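Local coordinates for protein histidine--tRNA ligase (Staphylococcus aureus, PDB 1QE0) that charges tRNA(His) with L-histidine at the expense of ATP, working as a homodimeric class II aminoacyl-tRNA synthetase, at residues Y21-Y35 against E142-F154. Residues are numbered along the deposited sequence; the frame is centred on the assembly and turned at random.
Sequences YIENQLDELMTFYNY and EVLAMVMHIYQSF
Met146 reaches up between two tyrosines, Tyr33 and Tyr35, and fills the tight end of this packing of two roughly antiparallel helix segments (axes 144° apart, 10.8 Å at closest approach). Its CG, anti to the backbone N (chi1 179°), lies over the centre of the Tyr33 ring, 4.0 Å from CG to the centroid. The bend at chi3 then carries CE over a face of Tyr35, with SD above both rings in Met-aromatic contacts. Tyr33 drops as a knob among Glu142, Ala145, Met146 and His149, and its OH hydrogen-bonds His149 ND1 at the imidazole edge (2.5 Å). Tyr35 OH donates to Glu142 OE1 (2.8 Å), nearly along the carboxylate C-O axis, while OE2 of Glu142 turns to Lys103 and to Arg353 and Tyr363 of the second subunit. Midway, Leu26 CD2 packs on Ile150 CG2 (3.6 Å). The far end is less enclosed: partly exposed Gln25 lays its amide flat on one face of Phe154, planes 3° apart, and in that amide plane NE2 donates to Ser153 OG (2.9 Å). Tyr21, also partly exposed, meets the Phe154 rim. Beneath, Met146 and Ile150 rest on Phe306 of strand 302-309, and Val147 on strand 265-272, in the class II catalytic-domain sheet; helix 310-319 packs against Ile22 and Leu26, and the second subunit borders Phe32 and His149.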
ATOM      1  N   TYR A  21       0.626   7.827   4.432  1.00 11.35           N
ATOM      2  CA  TYR A  21       0.292   7.890   5.850  1.00 10.57           C
ATOM      3  C   TYR A  21      -0.899   6.957   6.157  1.00 10.10           C
ATOM      4  O   TYR A  21      -0.867   6.149   7.109  1.00  8.29           O
ATOM      5  CB  TYR A  21      -0.053   9.323   6.229  1.00  5.96           C
ATOM      6  CG  TYR A  21      -0.444   9.445   7.655  1.00  5.54           C
ATOM      7  CD1 TYR A  21      -1.777   9.358   8.033  1.00  4.53           C
ATOM      8  CD2 TYR A  21       0.503   9.655   8.630  1.00  8.73           C
ATOM      9  CE1 TYR A  21      -2.156   9.484   9.329  1.00  7.22           C
ATOM     10  CE2 TYR A  21       0.120   9.781   9.969  1.00 13.03           C
ATOM     11  CZ  TYR A  21      -1.216   9.699  10.294  1.00  5.98           C
ATOM     12  OH  TYR A  21      -1.639   9.872  11.579  1.00 16.05           O
ATOM     13  N   ILE A  22      -1.952   7.114   5.359  1.00  7.36           N
ATOM     14  CA  ILE A  22      -3.150   6.315   5.477  1.00  8.21           C
ATOM     15  C   ILE A  22      -2.827   4.830   5.236  1.00  8.65           C
ATOM     16  O   ILE A  22      -3.125   3.985   6.075  1.00  9.01           O
ATOM     17  CB  ILE A  22      -4.194   6.826   4.495  1.00  2.00           C
ATOM     18  CG1 ILE A  22      -4.758   8.131   5.036  1.00  4.87           C
ATOM     19  CG2 ILE A  22      -5.284   5.794   4.276  1.00  2.00           C
ATOM     20  CD1 ILE A  22      -5.611   8.884   4.053  1.00  6.93           C
ATOM     21  N   GLU A  23      -2.199   4.531   4.108  1.00  5.32           N
ATOM     22  CA  GLU A  23      -1.832   3.165   3.789  1.00  5.70           C
ATOM     23  C   GLU A  23      -1.038   2.523   4.902  1.00  4.89           C
ATOM     24  O   GLU A  23      -1.330   1.389   5.275  1.00 11.78           O
ATOM     25  CB  GLU A  23      -1.018   3.093   2.502  1.00  4.25           C
ATOM     26  CG  GLU A  23      -1.790   3.573   1.323  1.00  6.58           C
ATOM     27  CD  GLU A  23      -0.945   3.768   0.081  1.00 14.52           C
ATOM     28  OE1 GLU A  23       0.308   3.847   0.171  1.00  8.33           O
ATOM     29  OE2 GLU A  23      -1.565   3.842  -1.006  1.00 18.02           O
ATOM     30  N   ASN A  24      -0.063   3.237   5.459  1.00  5.24           N
ATOM     31  CA  ASN A  24       0.757   2.668   6.529  1.00 10.01           C
ATOM     32  C   ASN A  24      -0.038   2.435   7.794  1.00 11.59           C
ATOM     33  O   ASN A  24       0.118   1.414   8.465  1.00 13.86           O
ATOM     34  CB  ASN A  24       1.996   3.513   6.832  1.00 15.46           C
ATOM     35  CG  ASN A  24       2.863   2.912   7.967  1.00 26.08           C
ATOM     36  OD1 ASN A  24       2.957   3.471   9.063  1.00 25.45           O
ATOM     37  ND2 ASN A  24       3.518   1.784   7.688  1.00 31.92           N
ATOM     38  N   GLN A  25      -0.928   3.359   8.107  1.00 15.71           N
ATOM     39  CA  GLN A  25      -1.759   3.220   9.296  1.00 14.87           C
ATOM     40  C   GLN A  25      -2.702   2.004   9.206  1.00 16.19           C
ATOM     41  O   GLN A  25      -2.996   1.363  10.225  1.00 21.74           O
ATOM     42  CB  GLN A  25      -2.543   4.503   9.526  1.00  8.14           C
ATOM     43  CG  GLN A  25      -3.521   4.390  10.629  1.00  6.49           C
ATOM     44  CD  GLN A  25      -3.704   5.682  11.337  1.00  9.16           C
ATOM     45  OE1 GLN A  25      -2.765   6.445  11.499  1.00 17.17           O
ATOM     46  NE2 GLN A  25      -4.907   5.925  11.813  1.00 16.49           N
ATOM     47  N   LEU A  26      -3.201   1.708   8.002  1.00 14.11           N
ATOM     48  CA  LEU A  26      -4.095   0.563   7.786  1.00 11.13           C
ATOM     49  C   LEU A  26      -3.318  -0.763   7.906  1.00 12.55           C
ATOM     50  O   LEU A  26      -3.812  -1.750   8.462  1.00 10.72           O
ATOM     51  CB  LEU A  26      -4.792   0.673   6.433  1.00  6.40           C
ATOM     52  CG  LEU A  26      -5.930   1.705   6.340  1.00  9.90           C
ATOM     53  CD1 LEU A  26      -6.415   1.961   4.878  1.00  2.00           C
ATOM     54  CD2 LEU A  26      -7.054   1.231   7.228  1.00  5.13           C
ATOM     55  N   ASP A  27      -2.084  -0.777   7.429  1.00 11.35           N
ATOM     56  CA  ASP A  27      -1.279  -1.979   7.538  1.00  9.60           C
ATOM     57  C   ASP A  27      -1.044  -2.302   9.006  1.00  9.81           C
ATOM     58  O   ASP A  27      -1.019  -3.473   9.383  1.00 13.34           O
ATOM     59  CB  ASP A  27       0.046  -1.788   6.804  1.00  6.70           C
ATOM     60  CG  ASP A  27      -0.135  -1.596   5.306  1.00  6.28           C
ATOM     61  OD1 ASP A  27      -1.184  -1.970   4.738  1.00 13.04           O
ATOM     62  OD2 ASP A  27       0.780  -1.061   4.677  1.00  7.30           O
ATOM     63  N   GLU A  28      -0.901  -1.266   9.834  1.00  8.48           N
ATOM     64  CA  GLU A  28      -0.676  -1.446  11.271  1.00  6.19           C
ATOM     65  C   GLU A  28      -1.905  -1.960  11.954  1.00  8.03           C
ATOM     66  O   GLU A  28      -1.832  -2.883  12.745  1.00 10.24           O
ATOM     67  CB  GLU A  28      -0.302  -0.148  11.933  1.00  4.97           C
ATOM     68  CG  GLU A  28       0.976   0.441  11.420  1.00 20.91           C
ATOM     69  CD  GLU A  28       1.382   1.670  12.191  1.00 28.26           C
ATOM     70  OE1 GLU A  28       0.797   1.908  13.288  1.00 32.33           O
ATOM     71  OE2 GLU A  28       2.289   2.386  11.701  1.00 29.18           O
ATOM     72  N   LEU A  29      -3.031  -1.307  11.707  1.00 10.66           N
ATOM     73  CA  LEU A  29      -4.298  -1.732  12.286  1.00 10.83           C
ATOM     74  C   LEU A  29      -4.533  -3.218  11.932  1.00 14.06           C
ATOM     75  O   LEU A  29      -4.923  -4.000  12.800  1.00 20.23           O
ATOM     76  CB  LEU A  29      -5.463  -0.881  11.746  1.00  8.84           C
ATOM     77  CG  LEU A  29      -6.060   0.353  12.440  1.00  3.59           C
ATOM     78  CD1 LEU A  29      -5.258   0.747  13.617  1.00  2.00           C
ATOM     79  CD2 LEU A  29      -6.178   1.495  11.470  1.00  3.56           C
ATOM     80  N   MET A  30      -4.243  -3.628  10.693  1.00 11.15           N
ATOM     81  CA  MET A  30      -4.462  -5.026  10.289  1.00  8.54           C
ATOM     82  C   MET A  30      -3.599  -5.974  11.104  1.00  5.82           C
ATOM     83  O   MET A  30      -3.932  -7.142  11.319  1.00  9.43           O
ATOM     84  CB  MET A  30      -4.206  -5.237   8.791  1.00  2.66           C
ATOM     85  CG  MET A  30      -5.134  -4.448   7.888  1.00  8.52           C
ATOM     86  SD  MET A  30      -6.880  -4.724   8.210  1.00 12.98           S
ATOM     87  CE  MET A  30      -7.169  -3.353   9.269  1.00  7.74           C
ATOM     88  N   THR A  31      -2.485  -5.452  11.558  1.00  3.84           N
ATOM     89  CA  THR A  31      -1.548  -6.194  12.364  1.00  2.19           C
ATOM     90  C   THR A  31      -2.186  -6.586  13.711  1.00  4.84           C
ATOM     91  O   THR A  31      -2.102  -7.729  14.154  1.00  3.97           O
ATOM     92  CB  THR A  31      -0.316  -5.325  12.495  1.00  2.00           C
ATOM     93  OG1 THR A  31       0.598  -5.695  11.479  1.00  2.00           O
ATOM     94  CG2 THR A  31       0.306  -5.386  13.830  1.00  8.50           C
ATOM     95  N   PHE A  32      -2.925  -5.651  14.296  1.00  8.45           N
ATOM     96  CA  PHE A  32      -3.593  -5.850  15.575  1.00  6.52           C
ATOM     97  C   PHE A  32      -4.736  -6.842  15.410  1.00  7.07           C
ATOM     98  O   PHE A  32      -5.047  -7.598  16.318  1.00 11.68           O
ATOM     99  CB  PHE A  32      -4.159  -4.514  16.096  1.00  5.04           C
ATOM    100  CG  PHE A  32      -3.176  -3.402  16.137  1.00  2.00           C
ATOM    101  CD1 PHE A  32      -3.605  -2.106  16.139  1.00  5.83           C
ATOM    102  CD2 PHE A  32      -1.808  -3.642  16.138  1.00 14.72           C
ATOM    103  CE1 PHE A  32      -2.674  -1.042  16.130  1.00  6.98           C
ATOM    104  CE2 PHE A  32      -0.877  -2.586  16.130  1.00  9.63           C
ATOM    105  CZ  PHE A  32      -1.318  -1.294  16.128  1.00  2.00           C
ATOM    106  N   TYR A  33      -5.389  -6.803  14.259  1.00  8.78           N
ATOM    107  CA  TYR A  33      -6.522  -7.684  13.984  1.00  8.22           C
ATOM    108  C   TYR A  33      -6.070  -8.990  13.403  1.00  9.93           C
ATOM    109  O   TYR A  33      -6.869  -9.920  13.275  1.00 11.54           O
ATOM    110  CB  TYR A  33      -7.484  -7.019  13.021  1.00  2.00           C
ATOM    111  CG  TYR A  33      -8.193  -5.858  13.644  1.00  8.56           C
ATOM    112  CD1 TYR A  33      -9.472  -6.025  14.173  1.00 10.51           C
ATOM    113  CD2 TYR A  33      -7.564  -4.601  13.783  1.00  4.33           C
ATOM    114  CE1 TYR A  33     -10.114  -4.991  14.844  1.00 13.98           C
ATOM    115  CE2 TYR A  33      -8.195  -3.547  14.454  1.00  8.71           C
ATOM    116  CZ  TYR A  33      -9.467  -3.762  14.994  1.00 14.85           C
ATOM    117  OH  TYR A  33     -10.060  -2.825  15.790  1.00 12.85           O
ATOM    118  N   ASN A  34      -4.824  -9.016  12.943  1.00  7.82           N
ATOM    119  CA  ASN A  34      -4.242 -10.219  12.390  1.00  5.93           C
ATOM    120  C   ASN A  34      -4.705 -10.603  10.978  1.00  9.80           C
ATOM    121  O   ASN A  34      -4.835 -11.808  10.661  1.00 11.67           O
ATOM    122  CB  ASN A  34      -4.443 -11.370  13.369  1.00  5.42           C
ATOM    123  CG  ASN A  34      -3.655 -12.586  13.000  1.00 15.74           C
ATOM    124  OD1 ASN A  34      -2.518 -12.482  12.553  1.00 22.55           O
ATOM    125  ND2 ASN A  34      -4.257 -13.762  13.164  1.00 13.97           N
ATOM    126  N   TYR A  35      -4.984  -9.594  10.141  1.00  6.42           N
ATOM    127  CA  TYR A  35      -5.361  -9.843   8.755  1.00  2.00           C
ATOM    128  C   TYR A  35      -4.070  -9.701   7.969  1.00  6.60           C
ATOM    129  O   TYR A  35      -3.252  -8.824   8.277  1.00  9.12           O
ATOM    130  CB  TYR A  35      -6.358  -8.830   8.273  1.00  2.00           C
ATOM    131  CG  TYR A  35      -7.736  -9.136   8.735  1.00  2.00           C
ATOM    132  CD1 TYR A  35      -8.730  -9.511   7.840  1.00  4.98           C
ATOM    133  CD2 TYR A  35      -8.054  -9.081  10.061  1.00  2.47           C
ATOM    134  CE1 TYR A  35     -10.024  -9.822   8.278  1.00  2.70           C
ATOM    135  CE2 TYR A  35      -9.348  -9.403  10.511  1.00  7.37           C
ATOM    136  CZ  TYR A  35     -10.323  -9.771   9.611  1.00  2.00           C
ATOM    137  OH  TYR A  35     -11.580 -10.116  10.068  1.00  7.93           O
ATOM    138  N   GLU A 142     -16.051  -8.599  15.135  1.00  9.37           N
ATOM    139  CA  GLU A 142     -14.653  -8.203  14.915  1.00 10.60           C
ATOM    140  C   GLU A 142     -14.479  -7.318  13.688  1.00 11.73           C
ATOM    141  O   GLU A 142     -13.697  -6.347  13.744  1.00  8.04           O
ATOM    142  CB  GLU A 142     -13.734  -9.409  14.765  1.00 11.93           C
ATOM    143  CG  GLU A 142     -12.310  -9.029  14.428  1.00 10.28           C
ATOM    144  CD  GLU A 142     -11.476 -10.227  14.050  1.00 13.91           C
ATOM    145  OE1 GLU A 142     -11.427 -10.538  12.838  1.00 18.80           O
ATOM    146  OE2 GLU A 142     -10.875 -10.851  14.955  1.00  8.80           O
ATOM    147  N   VAL A 143     -15.183  -7.643  12.590  1.00  7.15           N
ATOM    148  CA  VAL A 143     -15.049  -6.818  11.417  1.00  4.49           C
ATOM    149  C   VAL A 143     -15.778  -5.513  11.558  1.00  7.40           C
ATOM    150  O   VAL A 143     -15.347  -4.522  10.969  1.00 11.22           O
ATOM    151  CB  VAL A 143     -15.408  -7.490  10.098  1.00  2.72           C
ATOM    152  CG1 VAL A 143     -15.131  -8.982  10.129  1.00  2.00           C
ATOM    153  CG2 VAL A 143     -16.772  -7.140   9.668  1.00  2.00           C
ATOM    154  N   LEU A 144     -16.841  -5.475  12.373  1.00  9.80           N
ATOM    155  CA  LEU A 144     -17.603  -4.213  12.568  1.00  6.93           C
ATOM    156  C   LEU A 144     -16.878  -3.279  13.506  1.00  6.66           C
ATOM    157  O   LEU A 144     -16.888  -2.076  13.311  1.00 10.90           O
ATOM    158  CB  LEU A 144     -19.004  -4.442  13.105  1.00  3.61           C
ATOM    159  CG  LEU A 144     -19.951  -5.140  12.144  1.00  4.41           C
ATOM    160  CD1 LEU A 144     -21.188  -5.520  12.918  1.00  8.84           C
ATOM    161  CD2 LEU A 144     -20.277  -4.282  10.959  1.00  2.00           C
ATOM    162  N   ALA A 145     -16.268  -3.832  14.540  1.00  4.02           N
ATOM    163  CA  ALA A 145     -15.501  -3.048  15.478  1.00  4.06           C
ATOM    164  C   ALA A 145     -14.307  -2.461  14.700  1.00 11.39           C
ATOM    165  O   ALA A 145     -13.893  -1.313  14.936  1.00 13.90           O
ATOM    166  CB  ALA A 145     -15.019  -3.939  16.580  1.00  2.05           C
ATOM    167  N   MET A 146     -13.782  -3.242  13.748  1.00 14.57           N
ATOM    168  CA  MET A 146     -12.645  -2.833  12.913  1.00 15.43           C
ATOM    169  C   MET A 146     -13.009  -1.671  11.972  1.00 16.53           C
ATOM    170  O   MET A 146     -12.311  -0.647  11.951  1.00 14.34           O
ATOM    171  CB  MET A 146     -12.132  -4.030  12.086  1.00 14.30           C
ATOM    172  CG  MET A 146     -10.966  -3.713  11.155  1.00 11.63           C
ATOM    173  SD  MET A 146     -10.775  -4.946   9.841  1.00 14.01           S
ATOM    174  CE  MET A 146     -10.033  -6.199  10.700  1.00  2.00           C
ATOM    175  N   VAL A 147     -14.095  -1.827  11.201  1.00 17.20           N
ATOM    176  CA  VAL A 147     -14.498  -0.791  10.263  1.00 14.39           C
ATOM    177  C   VAL A 147     -14.705   0.502  11.041  1.00 18.05           C
ATOM    178  O   VAL A 147     -14.464   1.579  10.520  1.00 23.44           O
ATOM    179  CB  VAL A 147     -15.730  -1.203   9.408  1.00 10.35           C
ATOM    180  CG1 VAL A 147     -16.900  -1.505  10.275  1.00 17.39           C
ATOM    181  CG2 VAL A 147     -16.100  -0.103   8.429  1.00  9.89           C
ATOM    182  N   MET A 148     -15.043   0.388  12.325  1.00 17.51           N
ATOM    183  CA  MET A 148     -15.238   1.562  13.157  1.00 12.98           C
ATOM    184  C   MET A 148     -13.875   2.071  13.592  1.00 13.87           C
ATOM    185  O   MET A 148     -13.591   3.279  13.568  1.00 14.03           O
ATOM    186  CB  MET A 148     -16.042   1.194  14.386  1.00 15.29           C
ATOM    187  CG  MET A 148     -16.880   2.323  14.879  1.00 23.31           C
ATOM    188  SD  MET A 148     -18.222   2.592  13.743  1.00 27.15           S
ATOM    189  CE  MET A 148     -19.384   3.282  14.859  1.00 31.07           C
ATOM    190  N   HIS A 149     -13.018   1.136  13.972  1.00 10.71           N
ATOM    191  CA  HIS A 149     -11.689   1.465  14.421  1.00  5.75           C
ATOM    192  C   HIS A 149     -10.920   2.198  13.315  1.00  9.55           C
ATOM    193  O   HIS A 149     -10.328   3.250  13.559  1.00 15.35           O
ATOM    194  CB  HIS A 149     -10.974   0.189  14.850  1.00  2.00           C
ATOM    195  CG  HIS A 149      -9.728   0.395  15.643  1.00  3.45           C
ATOM    196  ND1 HIS A 149      -8.903  -0.608  16.056  1.00  2.75           N
ATOM    197  CD2 HIS A 149      -9.134   1.543  16.085  1.00  4.60           C
ATOM    198  CE1 HIS A 149      -7.870  -0.132  16.705  1.00  2.51           C
ATOM    199  NE2 HIS A 149      -7.982   1.177  16.735  1.00  2.55           N
ATOM    200  N   ILE A 150     -10.940   1.671  12.096  1.00  8.96           N
ATOM    201  CA  ILE A 150     -10.197   2.301  10.995  1.00  8.92           C
ATOM    202  C   ILE A 150     -10.438   3.802  10.936  1.00 10.11           C
ATOM    203  O   ILE A 150      -9.510   4.598  11.143  1.00 11.18           O
ATOM    204  CB  ILE A 150     -10.540   1.658   9.625  1.00  4.60           C
ATOM    205  CG1 ILE A 150      -9.853   0.300   9.527  1.00  5.04           C
ATOM    206  CG2 ILE A 150     -10.130   2.565   8.468  1.00  2.00           C
ATOM    207  CD1 ILE A 150     -10.441  -0.602   8.469  1.00  5.87           C
ATOM    208  N   TYR A 151     -11.700   4.171  10.716  1.00  9.17           N
ATOM    209  CA  TYR A 151     -12.104   5.558  10.601  1.00  6.69           C
ATOM    210  C   TYR A 151     -11.892   6.366  11.861  1.00 11.24           C
ATOM    211  O   TYR A 151     -11.476   7.523  11.795  1.00 15.84           O
ATOM    212  CB  TYR A 151     -13.537   5.644  10.151  1.00  4.29           C
ATOM    213  CG  TYR A 151     -13.697   5.168   8.763  1.00  2.00           C
ATOM    214  CD1 TYR A 151     -13.433   6.002   7.702  1.00  5.19           C
ATOM    215  CD2 TYR A 151     -14.114   3.902   8.502  1.00  2.00           C
ATOM    216  CE1 TYR A 151     -13.590   5.581   6.400  1.00  2.09           C
ATOM    217  CE2 TYR A 151     -14.280   3.458   7.200  1.00  5.59           C
ATOM    218  CZ  TYR A 151     -14.019   4.307   6.153  1.00  2.06           C
ATOM    219  OH  TYR A 151     -14.213   3.881   4.860  1.00  4.77           O
ATOM    220  N   GLN A 152     -12.151   5.782  13.020  1.00 12.03           N
ATOM    221  CA  GLN A 152     -11.925   6.545  14.235  1.00 12.66           C
ATOM    222  C   GLN A 152     -10.444   6.757  14.471  1.00 11.02           C
ATOM    223  O   GLN A 152     -10.054   7.730  15.084  1.00 15.10           O
ATOM    224  CB  GLN A 152     -12.534   5.856  15.446  1.00 19.75           C
ATOM    225  CG  GLN A 152     -14.059   5.732  15.414  1.00 26.71           C
ATOM    226  CD  GLN A 152     -14.617   5.316  16.758  1.00 28.38           C
ATOM    227  OE1 GLN A 152     -14.136   4.356  17.371  1.00 37.00           O
ATOM    228  NE2 GLN A 152     -15.619   6.043  17.240  1.00 29.21           N
ATOM    229  N   SER A 153      -9.596   5.898  13.934  1.00  9.92           N
ATOM    230  CA  SER A 153      -8.181   6.064  14.182  1.00 10.63           C
ATOM    231  C   SER A 153      -7.654   7.332  13.515  1.00 12.36           C
ATOM    232  O   SER A 153      -6.597   7.852  13.876  1.00 15.69           O
ATOM    233  CB  SER A 153      -7.384   4.807  13.761  1.00  6.02           C
ATOM    234  OG  SER A 153      -7.370   4.554  12.361  1.00  6.38           O
ATOM    235  N   PHE A 154      -8.393   7.825  12.533  1.00 10.70           N
ATOM    236  CA  PHE A 154      -7.954   9.005  11.823  1.00 11.39           C
ATOM    237  C   PHE A 154      -8.541  10.269  12.400  1.00 11.65           C
ATOM    238  O   PHE A 154      -8.237  11.355  11.928  1.00 20.12           O
ATOM    239  CB  PHE A 154      -8.300   8.885  10.339  1.00  7.79           C
ATOM    240  CG  PHE A 154      -7.450   7.897   9.604  1.00  7.52           C
ATOM    241  CD1 PHE A 154      -6.103   8.185   9.341  1.00  8.11           C
ATOM    242  CD2 PHE A 154      -7.975   6.683   9.186  1.00  5.03           C
ATOM    243  CE1 PHE A 154      -5.296   7.291   8.672  1.00  6.90           C
ATOM    244  CE2 PHE A 154      -7.178   5.766   8.506  1.00 10.70           C
ATOM    245  CZ  PHE A 154      -5.828   6.070   8.247  1.00 13.49           C
TER